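Local coordinates for protein putative Ribokinase II (Escherichia coli O6, PDB 3IQ0) that probably phosphorylates a sugar, perhaps ribose, with ATP and magnesium, as a carbohydrate kinase of the pfkB (ribokinase) family, at residues Lys5-Gly10 with Asn126-Cys131; Pro34-Ala39 with Gly66-His71; Phe134-Ser139 with Lys152-Val157. All blocks are in the same frame, centred on the assembly; numbering follows the deposited sequence.

Contact 1 (Lys5-Gly10 with Asn126-Cys131); sequences KVFTIG and NILKDC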
ATOM      1  N   LYS B   5      -5.129  23.797  23.337  1.00 27.82           N
ATOM      2  CA  LYS B   5      -4.454  22.992  22.324  1.00 25.47           C
ATOM      3  C   LYS B   5      -4.890  23.196  20.877  1.00 24.29           C
ATOM      4  O   LYS B   5      -6.061  23.435  20.585  1.00 24.58           O
ATOM      5  CB  LYS B   5      -4.605  21.503  22.646  1.00 29.04           C
ATOM      6  CG  LYS B   5      -3.868  21.028  23.885  1.00 33.10           C
ATOM      7  CD  LYS B   5      -3.670  19.524  23.825  1.00 37.79           C
ATOM      8  CE  LYS B   5      -2.983  18.991  25.070  1.00 41.63           C
ATOM      9  NZ  LYS B   5      -3.852  19.085  26.274  1.00 43.37           N
ATOM     10  N   VAL B   6      -3.925  23.090  19.971  1.00 20.53           N
ATOM     11  CA  VAL B   6      -4.197  23.211  18.547  1.00 17.18           C
ATOM     12  C   VAL B   6      -4.354  21.777  18.049  1.00 16.97           C
ATOM     13  O   VAL B   6      -3.511  20.929  18.322  1.00 16.34           O
ATOM     14  CB  VAL B   6      -3.036  23.883  17.788  1.00 15.16           C
ATOM     15  CG1 VAL B   6      -3.280  23.793  16.293  1.00 15.43           C
ATOM     16  CG2 VAL B   6      -2.909  25.340  18.202  1.00 15.56           C
ATOM     17  N   PHE B   7      -5.434  21.500  17.331  1.00 17.94           N
ATOM     18  CA  PHE B   7      -5.661  20.154  16.828  1.00 18.36           C
ATOM     19  C   PHE B   7      -5.836  20.151  15.320  1.00 19.43           C
ATOM     20  O   PHE B   7      -6.175  21.171  14.718  1.00 17.37           O
ATOM     21  CB  PHE B   7      -6.927  19.556  17.450  1.00 18.85           C
ATOM     22  CG  PHE B   7      -6.672  18.666  18.628  1.00 22.70           C
ATOM     23  CD1 PHE B   7      -6.535  17.289  18.458  1.00 23.16           C
ATOM     24  CD2 PHE B   7      -6.576  19.197  19.910  1.00 20.37           C
ATOM     25  CE1 PHE B   7      -6.309  16.459  19.552  1.00 24.56           C
ATOM     26  CE2 PHE B   7      -6.350  18.374  21.005  1.00 23.51           C
ATOM     27  CZ  PHE B   7      -6.217  17.005  20.829  1.00 24.24           C
ATOM     28  N   THR B   8      -5.571  18.999  14.715  1.00 19.65           N
ATOM     29  CA  THR B   8      -5.789  18.832  13.293  1.00 19.68           C
ATOM     30  C   THR B   8      -6.345  17.432  13.134  1.00 20.66           C
ATOM     31  O   THR B   8      -6.421  16.670  14.094  1.00 20.59           O
ATOM     32  CB  THR B   8      -4.512  18.986  12.441  1.00 19.98           C
ATOM     33  OG1 THR B   8      -4.892  19.078  11.062  1.00 22.21           O
ATOM     34  CG2 THR B   8      -3.588  17.800  12.611  1.00 18.27           C
ATOM     35  N   ILE B   9      -6.725  17.088  11.915  1.00 22.02           N
ATOM     36  CA  ILE B   9      -7.310  15.789  11.656  1.00 20.80           C
ATOM     37  C   ILE B   9      -6.969  15.391  10.233  1.00 20.53           C
ATOM     38  O   ILE B   9      -6.756  16.250   9.381  1.00 21.77           O
ATOM     39  CB  ILE B   9      -8.844  15.889  11.826  1.00 22.43           C
ATOM     40  CG1 ILE B   9      -9.506  14.521  11.676  1.00 21.63           C
ATOM     41  CG2 ILE B   9      -9.406  16.869  10.803  1.00 22.01           C
ATOM     42  CD1 ILE B   9     -10.955  14.527  12.140  1.00 23.24           C
ATOM     43  N   GLY B  10      -6.906  14.095   9.962  1.00 23.55           N
ATOM     44  CA  GLY B  10      -6.610  13.699   8.600  1.00 25.23           C
ATOM     45  C   GLY B  10      -5.756  12.470   8.408  1.00 24.79           C
ATOM     46  O   GLY B  10      -5.688  11.589   9.264  1.00 28.05           O
ATOM     47  N   ASN B 126     -13.896  14.331  24.176  1.00 53.50           N
ATOM     48  CA  ASN B 126     -13.212  14.302  25.455  1.00 50.99           C
ATOM     49  C   ASN B 126     -11.769  14.644  25.096  1.00 48.85           C
ATOM     50  O   ASN B 126     -10.980  15.078  25.934  1.00 48.54           O
ATOM     51  CB  ASN B 126     -13.278  12.896  26.061  1.00 52.75           C
ATOM     52  CG  ASN B 126     -12.268  12.691  27.182  1.00 55.20           C
ATOM     53  OD1 ASN B 126     -12.390  13.273  28.265  1.00 56.16           O
ATOM     54  ND2 ASN B 126     -11.262  11.858  26.927  1.00 54.64           N
ATOM     55  N   ILE B 127     -11.447  14.435  23.823  1.00 45.47           N
ATOM     56  CA  ILE B 127     -10.122  14.702  23.283  1.00 43.54           C
ATOM     57  C   ILE B 127     -10.005  16.150  22.806  1.00 40.85           C
ATOM     58  O   ILE B 127      -8.920  16.728  22.817  1.00 39.81           O
ATOM     59  CB  ILE B 127      -9.814  13.754  22.087  1.00 43.86           C
ATOM     60  CG1 ILE B 127      -9.658  12.320  22.585  1.00 44.97           C
ATOM     61  CG2 ILE B 127      -8.560  14.210  21.355  1.00 42.53           C
ATOM     62  CD1 ILE B 127      -9.395  11.312  21.488  1.00 46.38           C
ATOM     63  N   LEU B 128     -11.127  16.731  22.395  1.00 37.67           N
ATOM     64  CA  LEU B 128     -11.134  18.102  21.899  1.00 36.86           C
ATOM     65  C   LEU B 128     -11.670  19.127  22.890  1.00 37.05           C
ATOM     66  O   LEU B 128     -11.958  20.262  22.512  1.00 36.65           O
ATOM     67  CB  LEU B 128     -11.954  18.180  20.609  1.00 34.37           C
ATOM     68  CG  LEU B 128     -11.376  17.481  19.376  1.00 34.49           C
ATOM     69  CD1 LEU B 128     -12.451  17.355  18.301  1.00 32.81           C
ATOM     70  CD2 LEU B 128     -10.179  18.275  18.855  1.00 32.00           C
ATOM     71  N   LYS B 129     -11.797  18.734  24.154  1.00 37.10           N
ATOM     72  CA  LYS B 129     -12.318  19.637  25.177  1.00 38.70           C
ATOM     73  C   LYS B 129     -11.567  20.959  25.300  1.00 37.83           C
ATOM     74  O   LYS B 129     -12.183  22.015  25.419  1.00 36.99           O
ATOM     75  CB  LYS B 129     -12.348  18.940  26.540  1.00 41.43           C
ATOM     76  CG  LYS B 129     -13.345  17.794  26.603  1.00 46.17           C
ATOM     77  CD  LYS B 129     -13.660  17.389  28.032  1.00 49.04           C
ATOM     78  CE  LYS B 129     -14.761  16.332  28.060  1.00 50.45           C
ATOM     79  NZ  LYS B 129     -15.202  16.022  29.447  1.00 52.90           N
ATOM     80  N   ASP B 130     -10.241  20.908  25.271  1.00 36.48           N
ATOM     81  CA  ASP B 130      -9.457  22.130  25.394  1.00 34.90           C
ATOM     82  C   ASP B 130      -8.933  22.624  24.054  1.00 32.67           C
ATOM     83  O   ASP B 130      -7.972  23.390  24.000  1.00 32.37           O
ATOM     84  CB  ASP B 130      -8.292  21.920  26.366  1.00 36.30           C
ATOM     85  CG  ASP B 130      -8.755  21.490  27.753  1.00 38.72           C
ATOM     86  OD1 ASP B 130      -9.683  22.123  28.300  1.00 39.09           O
ATOM     87  OD2 ASP B 130      -8.184  20.524  28.301  1.00 39.62           O
ATOM     88  N   CYS B 131      -9.561  22.190  22.967  1.00 29.65           N
ATOM     89  CA  CYS B 131      -9.126  22.635  21.651  1.00 27.15           C
ATOM     90  C   CYS B 131      -9.777  23.967  21.317  1.00 27.03           C
ATOM     91  O   CYS B 131     -10.999  24.062  21.194  1.00 26.19           O
ATOM     92  CB  CYS B 131      -9.483  21.616  20.575  1.00 26.36           C
ATOM     93  SG  CYS B 131      -9.031  22.190  18.926  1.00 26.13           S
TER
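A parallel beta bridge between K5 and C131 marks where strand 131-137 joins strand 5-9 in the large central sheet of this ribokinase-like fold. The backbone N of K5 donates to O of D130 (2.9 Å) with an N-H...O angle of 158°. Beside it, CA of C131 lies 3.3 Å from O of K5 in a CA-H...O contact. A type I turn from L128 to C131, closed by C131 N to L128 O, brings the chain up to the strand and folds it around the ring of F7. CD2 of L128 lies over one face of that ring in a CH-pi contact, 3.9 Å from the ring centroid. CG2 of I127 touches CE1 of F7 at 3.7 Å, near the outer end of the ring; the carbonyl O of I127 is closer still, 3.4 Å from CZ of F7, oblique to the ring. SG of C131, anti to its own N (chi1 177°), reaches back to CB of F7 (3.7 Å) and meets the ring obliquely. The charged ends of K5 and D130 stay apart, with 5.0 Å between NZ and OD2. Further in, F7 packs on F134, helix 144-159 backs L128 and C131 through A153, I156 and V157, and V6 turns from this contact to C54 of strand 54-61.

Contact 2 (Pro34-Ala39 with Gly66-His71); sequences PYPSGA and GDINIH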
ATOM      1  N   PRO B  34      11.025   4.072   5.499  1.00 21.34           N
ATOM      2  CA  PRO B  34       9.869   4.960   5.386  1.00 22.63           C
ATOM      3  C   PRO B  34      10.141   6.286   6.077  1.00 23.18           C
ATOM      4  O   PRO B  34      11.001   6.367   6.950  1.00 22.43           O
ATOM      5  CB  PRO B  34       8.775   4.181   6.102  1.00 23.05           C
ATOM      6  CG  PRO B  34       9.539   3.551   7.223  1.00 22.05           C
ATOM      7  CD  PRO B  34      10.763   3.016   6.493  1.00 21.31           C
ATOM      8  N   TYR B  35       9.398   7.312   5.682  1.00 22.91           N
ATOM      9  CA  TYR B  35       9.519   8.637   6.271  1.00 23.27           C
ATOM     10  C   TYR B  35       8.130   9.087   6.692  1.00 23.42           C
ATOM     11  O   TYR B  35       7.160   8.890   5.958  1.00 25.25           O
ATOM     12  CB  TYR B  35      10.099   9.626   5.252  1.00 24.78           C
ATOM     13  CG  TYR B  35      11.587   9.487   5.053  1.00 27.36           C
ATOM     14  CD1 TYR B  35      12.483   9.992   5.994  1.00 29.08           C
ATOM     15  CD2 TYR B  35      12.104   8.818   3.946  1.00 28.99           C
ATOM     16  CE1 TYR B  35      13.857   9.833   5.842  1.00 30.69           C
ATOM     17  CE2 TYR B  35      13.477   8.655   3.780  1.00 29.66           C
ATOM     18  CZ  TYR B  35      14.346   9.163   4.735  1.00 30.90           C
ATOM     19  OH  TYR B  35      15.701   8.987   4.596  1.00 32.38           O
ATOM     20  N   PRO B  36       8.010   9.685   7.887  1.00 21.39           N
ATOM     21  CA  PRO B  36       6.713  10.157   8.378  1.00 19.92           C
ATOM     22  C   PRO B  36       6.151  11.191   7.409  1.00 17.98           C
ATOM     23  O   PRO B  36       6.870  12.071   6.962  1.00 18.79           O
ATOM     24  CB  PRO B  36       7.058  10.776   9.730  1.00 20.09           C
ATOM     25  CG  PRO B  36       8.283  10.053  10.146  1.00 19.49           C
ATOM     26  CD  PRO B  36       9.070   9.949   8.873  1.00 21.69           C
ATOM     27  N   SER B  37       4.873  11.094   7.076  1.00 18.93           N
ATOM     28  CA  SER B  37       4.303  12.057   6.143  1.00 17.76           C
ATOM     29  C   SER B  37       2.801  12.254   6.342  1.00 17.41           C
ATOM     30  O   SER B  37       2.213  11.722   7.283  1.00 14.48           O
ATOM     31  CB  SER B  37       4.602  11.620   4.707  1.00 20.09           C
ATOM     32  OG  SER B  37       4.355  12.669   3.787  1.00 22.33           O
ATOM     33  N   GLY B  38       2.185  13.020   5.449  1.00 17.51           N
ATOM     34  CA  GLY B  38       0.764  13.297   5.570  1.00 17.18           C
ATOM     35  C   GLY B  38       0.592  14.757   5.950  1.00 20.32           C
ATOM     36  O   GLY B  38       1.037  15.181   7.019  1.00 18.87           O
ATOM     37  N   ALA B  39      -0.054  15.524   5.075  1.00 19.21           N
ATOM     38  CA  ALA B  39      -0.269  16.948   5.293  1.00 18.62           C
ATOM     39  C   ALA B  39      -0.613  17.311   6.739  1.00 18.75           C
ATOM     40  O   ALA B  39       0.068  18.138   7.347  1.00 18.82           O
ATOM     41  CB  ALA B  39      -1.363  17.470   4.339  1.00 18.56           C
ATOM     42  N   GLY B  66       2.976   2.484  10.800  1.00 26.68           N
ATOM     43  CA  GLY B  66       2.082   3.232  11.656  1.00 26.79           C
ATOM     44  C   GLY B  66       2.876   3.698  12.862  1.00 26.82           C
ATOM     45  O   GLY B  66       2.703   4.822  13.332  1.00 27.08           O
ATOM     46  N   ASP B  67       3.770   2.836  13.346  1.00 27.11           N
ATOM     47  CA  ASP B  67       4.591   3.147  14.511  1.00 27.02           C
ATOM     48  C   ASP B  67       5.591   4.278  14.305  1.00 26.18           C
ATOM     49  O   ASP B  67       5.801   5.091  15.204  1.00 27.47           O
ATOM     50  CB  ASP B  67       5.363   1.909  14.976  1.00 29.14           C
ATOM     51  CG  ASP B  67       4.455   0.782  15.419  1.00 31.61           C
ATOM     52  OD1 ASP B  67       3.248   1.031  15.628  1.00 32.47           O
ATOM     53  OD2 ASP B  67       4.954  -0.356  15.569  1.00 31.53           O
ATOM     54  N   ILE B  68       6.219   4.336  13.137  1.00 25.39           N
ATOM     55  CA  ILE B  68       7.198   5.388  12.905  1.00 23.99           C
ATOM     56  C   ILE B  68       6.549   6.770  12.988  1.00 24.00           C
ATOM     57  O   ILE B  68       7.167   7.722  13.462  1.00 23.99           O
ATOM     58  CB  ILE B  68       7.926   5.215  11.551  1.00 24.30           C
ATOM     59  CG1 ILE B  68       9.141   6.141  11.512  1.00 24.19           C
ATOM     60  CG2 ILE B  68       6.981   5.510  10.392  1.00 25.96           C
ATOM     61  CD1 ILE B  68       9.995   5.986  10.292  1.00 24.04           C
ATOM     62  N   ASN B  69       5.300   6.884  12.542  1.00 24.06           N
ATOM     63  CA  ASN B  69       4.610   8.167  12.618  1.00 24.37           C
ATOM     64  C   ASN B  69       4.241   8.493  14.062  1.00 24.23           C
ATOM     65  O   ASN B  69       4.449   9.617  14.517  1.00 25.84           O
ATOM     66  CB  ASN B  69       3.359   8.163  11.745  1.00 24.38           C
ATOM     67  CG  ASN B  69       3.683   8.290  10.271  1.00 26.31           C
ATOM     68  OD1 ASN B  69       4.088   9.357   9.801  1.00 26.01           O
ATOM     69  ND2 ASN B  69       3.522   7.200   9.536  1.00 23.41           N
ATOM     70  N   ILE B  70       3.709   7.513  14.789  1.00 24.29           N
ATOM     71  CA  ILE B  70       3.338   7.739  16.181  1.00 24.97           C
ATOM     72  C   ILE B  70       4.553   8.094  17.032  1.00 25.98           C
ATOM     73  O   ILE B  70       4.472   8.971  17.891  1.00 27.51           O
ATOM     74  CB  ILE B  70       2.640   6.509  16.802  1.00 25.03           C
ATOM     75  CG1 ILE B  70       1.234   6.363  16.221  1.00 26.60           C
ATOM     76  CG2 ILE B  70       2.556   6.664  18.320  1.00 27.38           C
ATOM     77  CD1 ILE B  70       0.499   5.119  16.683  1.00 27.16           C
ATOM     78  N   HIS B  71       5.673   7.418  16.791  1.00 24.62           N
ATOM     79  CA  HIS B  71       6.903   7.668  17.538  1.00 25.25           C
ATOM     80  C   HIS B  71       7.456   9.068  17.285  1.00 24.89           C
ATOM     81  O   HIS B  71       7.838   9.778  18.221  1.00 23.71           O
ATOM     82  CB  HIS B  71       7.972   6.634  17.165  1.00 28.09           C
ATOM     83  CG  HIS B  71       7.654   5.239  17.610  1.00 30.78           C
ATOM     84  ND1 HIS B  71       8.371   4.145  17.183  1.00 34.30           N
ATOM     85  CD2 HIS B  71       6.698   4.765  18.443  1.00 32.32           C
ATOM     86  CE1 HIS B  71       7.870   3.051  17.733  1.00 34.34           C
ATOM     87  NE2 HIS B  71       6.854   3.400  18.501  1.00 33.86           N
TER
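The side-chain oxygen of N69 rests against P36 and the backbone N of S37. Its OD1 lies 3.1 Å from CA of P36 and 3.3 Å from CB of the same proline, and it also accepts a weak, bent hydrogen bond from S37 N (3.3 Å, 133° at the hydrogen). CG of N69 is swung anti to the carbonyl carbon (chi1 -76°), which carries the amide from the flank of the helix to the strand. I68, the residue before N69, covers P34 and part of P36. Its chain is extended, and the terminal CD1 sits against P34, 3.5 Å from the carbonyl O and 3.9 Å from ring atom CG. That carbonyl O is buried here with no hydrogen-bond partner in the model, and the methyl packs against it. The ring of P36 lies more loosely on I68, with CG 4.2 Å from CG1.

The contact joins the small four-stranded sheet, in which 29-37 is an edge strand, to helix 64-75 of the main alpha/beta domain; in relatives such as ribokinase a sheet of this kind forms the lid over the sugar site. The axes of 34-37 and 66-71 run at 53° to each other. ND2 of N69 is held by F65 O within its own helix, and more weakly by L13 O, which should orient OD1 toward the strand. Backbone bonds of Y35 with E15 and of S37 with L13 hold the strand to strand 13-18. F25 and Q27 of the second subunit pack on P34 and I68 respectively.

Contact 3 (Phe134-Ser139 with Lys152-Val157); sequences FHIMGS and KAVTIV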
ATOM      1  N   PHE B 134      -8.787  24.532  15.600  1.00 21.53           N
ATOM      2  CA  PHE B 134      -8.849  23.288  14.853  1.00 20.02           C
ATOM      3  C   PHE B 134      -8.500  23.592  13.409  1.00 21.15           C
ATOM      4  O   PHE B 134      -9.091  24.482  12.788  1.00 21.13           O
ATOM      5  CB  PHE B 134     -10.255  22.689  14.930  1.00 18.95           C
ATOM      6  CG  PHE B 134     -10.336  21.275  14.446  1.00 19.78           C
ATOM      7  CD1 PHE B 134      -9.808  20.237  15.202  1.00 19.64           C
ATOM      8  CD2 PHE B 134     -10.949  20.975  13.234  1.00 20.89           C
ATOM      9  CE1 PHE B 134      -9.889  18.921  14.763  1.00 18.83           C
ATOM     10  CE2 PHE B 134     -11.036  19.659  12.782  1.00 20.90           C
ATOM     11  CZ  PHE B 134     -10.506  18.631  13.548  1.00 20.61           C
ATOM     12  N   HIS B 135      -7.535  22.847  12.881  1.00 19.52           N
ATOM     13  CA  HIS B 135      -7.089  23.053  11.514  1.00 20.31           C
ATOM     14  C   HIS B 135      -7.493  21.912  10.591  1.00 19.72           C
ATOM     15  O   HIS B 135      -7.314  20.738  10.911  1.00 19.16           O
ATOM     16  CB  HIS B 135      -5.577  23.218  11.478  1.00 20.10           C
ATOM     17  CG  HIS B 135      -5.041  23.450  10.105  1.00 21.68           C
ATOM     18  ND1 HIS B 135      -5.132  24.667   9.470  1.00 22.92           N
ATOM     19  CD2 HIS B 135      -4.469  22.602   9.219  1.00 23.42           C
ATOM     20  CE1 HIS B 135      -4.637  24.559   8.249  1.00 25.24           C
ATOM     21  NE2 HIS B 135      -4.229  23.317   8.072  1.00 24.97           N
ATOM     22  N   ILE B 136      -8.032  22.275   9.434  1.00 19.03           N
ATOM     23  CA  ILE B 136      -8.481  21.294   8.458  1.00 20.66           C
ATOM     24  C   ILE B 136      -7.689  21.359   7.155  1.00 19.68           C
ATOM     25  O   ILE B 136      -7.459  22.436   6.615  1.00 20.61           O
ATOM     26  CB  ILE B 136      -9.980  21.494   8.132  1.00 19.48           C
ATOM     27  CG1 ILE B 136     -10.819  21.194   9.373  1.00 21.72           C
ATOM     28  CG2 ILE B 136     -10.402  20.573   7.001  1.00 18.17           C
ATOM     29  CD1 ILE B 136     -12.260  21.651   9.246  1.00 25.47           C
HETATM   30  N   MSE B 137      -7.265  20.192   6.677  1.00 21.63           N
HETATM   31  CA  MSE B 137      -6.533  20.065   5.419  1.00 22.92           C
HETATM   32  C   MSE B 137      -7.545  19.553   4.390  1.00 23.97           C
HETATM   33  O   MSE B 137      -8.140  18.493   4.580  1.00 22.28           O
HETATM   34  CB  MSE B 137      -5.400  19.040   5.546  1.00 26.28           C
HETATM   35  CG  MSE B 137      -4.204  19.502   6.344  1.00 30.82           C
HETATM   36 SE   MSE B 137      -3.311  20.934   5.417  1.00 42.78          SE
HETATM   37  CE  MSE B 137      -1.876  21.242   6.682  1.00 35.92           C
ATOM     38  N   GLY B 138      -7.746  20.305   3.314  1.00 23.95           N
ATOM     39  CA  GLY B 138      -8.688  19.874   2.296  1.00 25.64           C
ATOM     40  C   GLY B 138      -8.322  18.526   1.696  1.00 25.99           C
ATOM     41  O   GLY B 138      -9.188  17.794   1.209  1.00 26.70           O
ATOM     42  N   SER B 139      -7.037  18.188   1.747  1.00 25.20           N
ATOM     43  CA  SER B 139      -6.553  16.925   1.202  1.00 26.02           C
ATOM     44  C   SER B 139      -7.114  15.708   1.927  1.00 26.67           C
ATOM     45  O   SER B 139      -6.962  14.581   1.462  1.00 27.61           O
ATOM     46  CB  SER B 139      -5.029  16.881   1.268  1.00 27.62           C
ATOM     47  OG  SER B 139      -4.599  16.927   2.617  1.00 27.74           O
ATOM     48  N   LYS B 152     -18.092  16.683  12.497  1.00 31.05           N
ATOM     49  CA  LYS B 152     -18.336  16.457  13.918  1.00 30.67           C
ATOM     50  C   LYS B 152     -17.322  17.227  14.763  1.00 31.84           C
ATOM     51  O   LYS B 152     -17.692  17.964  15.676  1.00 32.15           O
ATOM     52  CB  LYS B 152     -18.238  14.962  14.237  1.00 30.56           C
ATOM     53  CG  LYS B 152     -18.404  14.623  15.712  1.00 31.60           C
ATOM     54  CD  LYS B 152     -18.206  13.133  15.975  1.00 32.18           C
ATOM     55  CE  LYS B 152     -18.122  12.837  17.472  1.00 33.12           C
ATOM     56  NZ  LYS B 152     -17.939  11.385  17.794  1.00 31.64           N
ATOM     57  N   ALA B 153     -16.044  17.043  14.451  1.00 31.51           N
ATOM     58  CA  ALA B 153     -14.969  17.715  15.171  1.00 30.85           C
ATOM     59  C   ALA B 153     -15.166  19.227  15.121  1.00 30.21           C
ATOM     60  O   ALA B 153     -15.009  19.913  16.127  1.00 29.14           O
ATOM     61  CB  ALA B 153     -13.619  17.335  14.560  1.00 31.83           C
ATOM     62  N   VAL B 154     -15.521  19.745  13.949  1.00 30.55           N
ATOM     63  CA  VAL B 154     -15.738  21.176  13.797  1.00 32.89           C
ATOM     64  C   VAL B 154     -16.883  21.691  14.664  1.00 34.24           C
ATOM     65  O   VAL B 154     -16.783  22.760  15.261  1.00 35.59           O
ATOM     66  CB  VAL B 154     -16.021  21.543  12.333  1.00 32.90           C
ATOM     67  CG1 VAL B 154     -16.446  22.994  12.238  1.00 35.24           C
ATOM     68  CG2 VAL B 154     -14.778  21.326  11.502  1.00 33.69           C
ATOM     69  N   THR B 155     -17.973  20.935  14.726  1.00 34.62           N
ATOM     70  CA  THR B 155     -19.122  21.332  15.531  1.00 34.80           C
ATOM     71  C   THR B 155     -18.710  21.390  16.994  1.00 34.45           C
ATOM     72  O   THR B 155     -19.061  22.325  17.716  1.00 35.12           O
ATOM     73  CB  THR B 155     -20.283  20.329  15.384  1.00 35.14           C
ATOM     74  OG1 THR B 155     -20.707  20.288  14.015  1.00 36.32           O
ATOM     75  CG2 THR B 155     -21.456  20.736  16.263  1.00 35.01           C
ATOM     76  N   ILE B 156     -17.959  20.382  17.421  1.00 33.42           N
ATOM     77  CA  ILE B 156     -17.484  20.305  18.796  1.00 32.46           C
ATOM     78  C   ILE B 156     -16.623  21.507  19.159  1.00 32.69           C
ATOM     79  O   ILE B 156     -16.832  22.133  20.194  1.00 32.04           O
ATOM     80  CB  ILE B 156     -16.655  19.025  19.017  1.00 32.76           C
ATOM     81  CG1 ILE B 156     -17.563  17.800  18.903  1.00 33.23           C
ATOM     82  CG2 ILE B 156     -15.960  19.076  20.370  1.00 31.62           C
ATOM     83  CD1 ILE B 156     -16.866  16.493  19.179  1.00 32.07           C
ATOM     84  N   VAL B 157     -15.660  21.828  18.302  1.00 32.76           N
ATOM     85  CA  VAL B 157     -14.757  22.947  18.548  1.00 31.18           C
ATOM     86  C   VAL B 157     -15.459  24.301  18.537  1.00 33.12           C
ATOM     87  O   VAL B 157     -15.175  25.152  19.376  1.00 32.91           O
ATOM     88  CB  VAL B 157     -13.604  22.965  17.520  1.00 30.17           C
ATOM     89  CG1 VAL B 157     -12.707  24.174  17.755  1.00 28.36           C
ATOM     90  CG2 VAL B 157     -12.800  21.682  17.626  1.00 27.97           C
TER
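V157 N donates to O of A153 at 3.0 Å, an ordinary helical bond that places these two residues one turn apart on the side of the helix facing strand 134-137. Between them and the sheet lies the ring of F134. CB of A153 touches the far end of the ring at CZ (3.5 Å), while CG2 of V157 sits near its root, 3.8 Å from CB of F134; both methyls approach the ring obliquely. The ring reaches along the helix because CG of F134 is anti to the backbone N (chi1 -167°). Two residues on, I136 points the same way, and its CD1 presses on CG2 of V154 at 3.4 Å, closer than carbon atoms usually pack. The same CG2 of V154 also reaches CD2 of F134, more loosely, at 4.2 Å.

Helix 144-159 is the connection of a beta-alpha-beta crossover from strand 131-137 to strand 163-167; the axes of 134-137 and 152-157 run nearly antiparallel (157°) and come within 9.7 Å. Backbone bonds of F134 to V163 and S165 link the strand to its neighbour in the sheet, and I9 extends the apolar layer from strand 5-9. The meeting side chains are all hydrocarbon and buried, so the packing of helix on strand here rests on van der Waals contact and the burial of apolar surface, with no directional polar bond between the two segments.

In the fold
From the N terminus, strand 5-9 starts the large sheet, and contact 1 closes over a hundred residues later, where 126-131 returns to pair beside it. Contact 2 closes a much shorter loop and is nested inside this one, tying the small sheet to helix 64-75; the two lie about 19 Å apart, centre to centre, without touching. Contact 3 follows contact 1 in series, closing a short loop of 12 residues within the beta-alpha-beta unit 131-137, 144-159, 163-167; strand 131-137 neighbours strand 5-9, so contacts 1 and 3 share one sheet and one core. Contact 2 meets contact 3 lightly, where A39 at the start of helix 39-49 packs against M137 and S139.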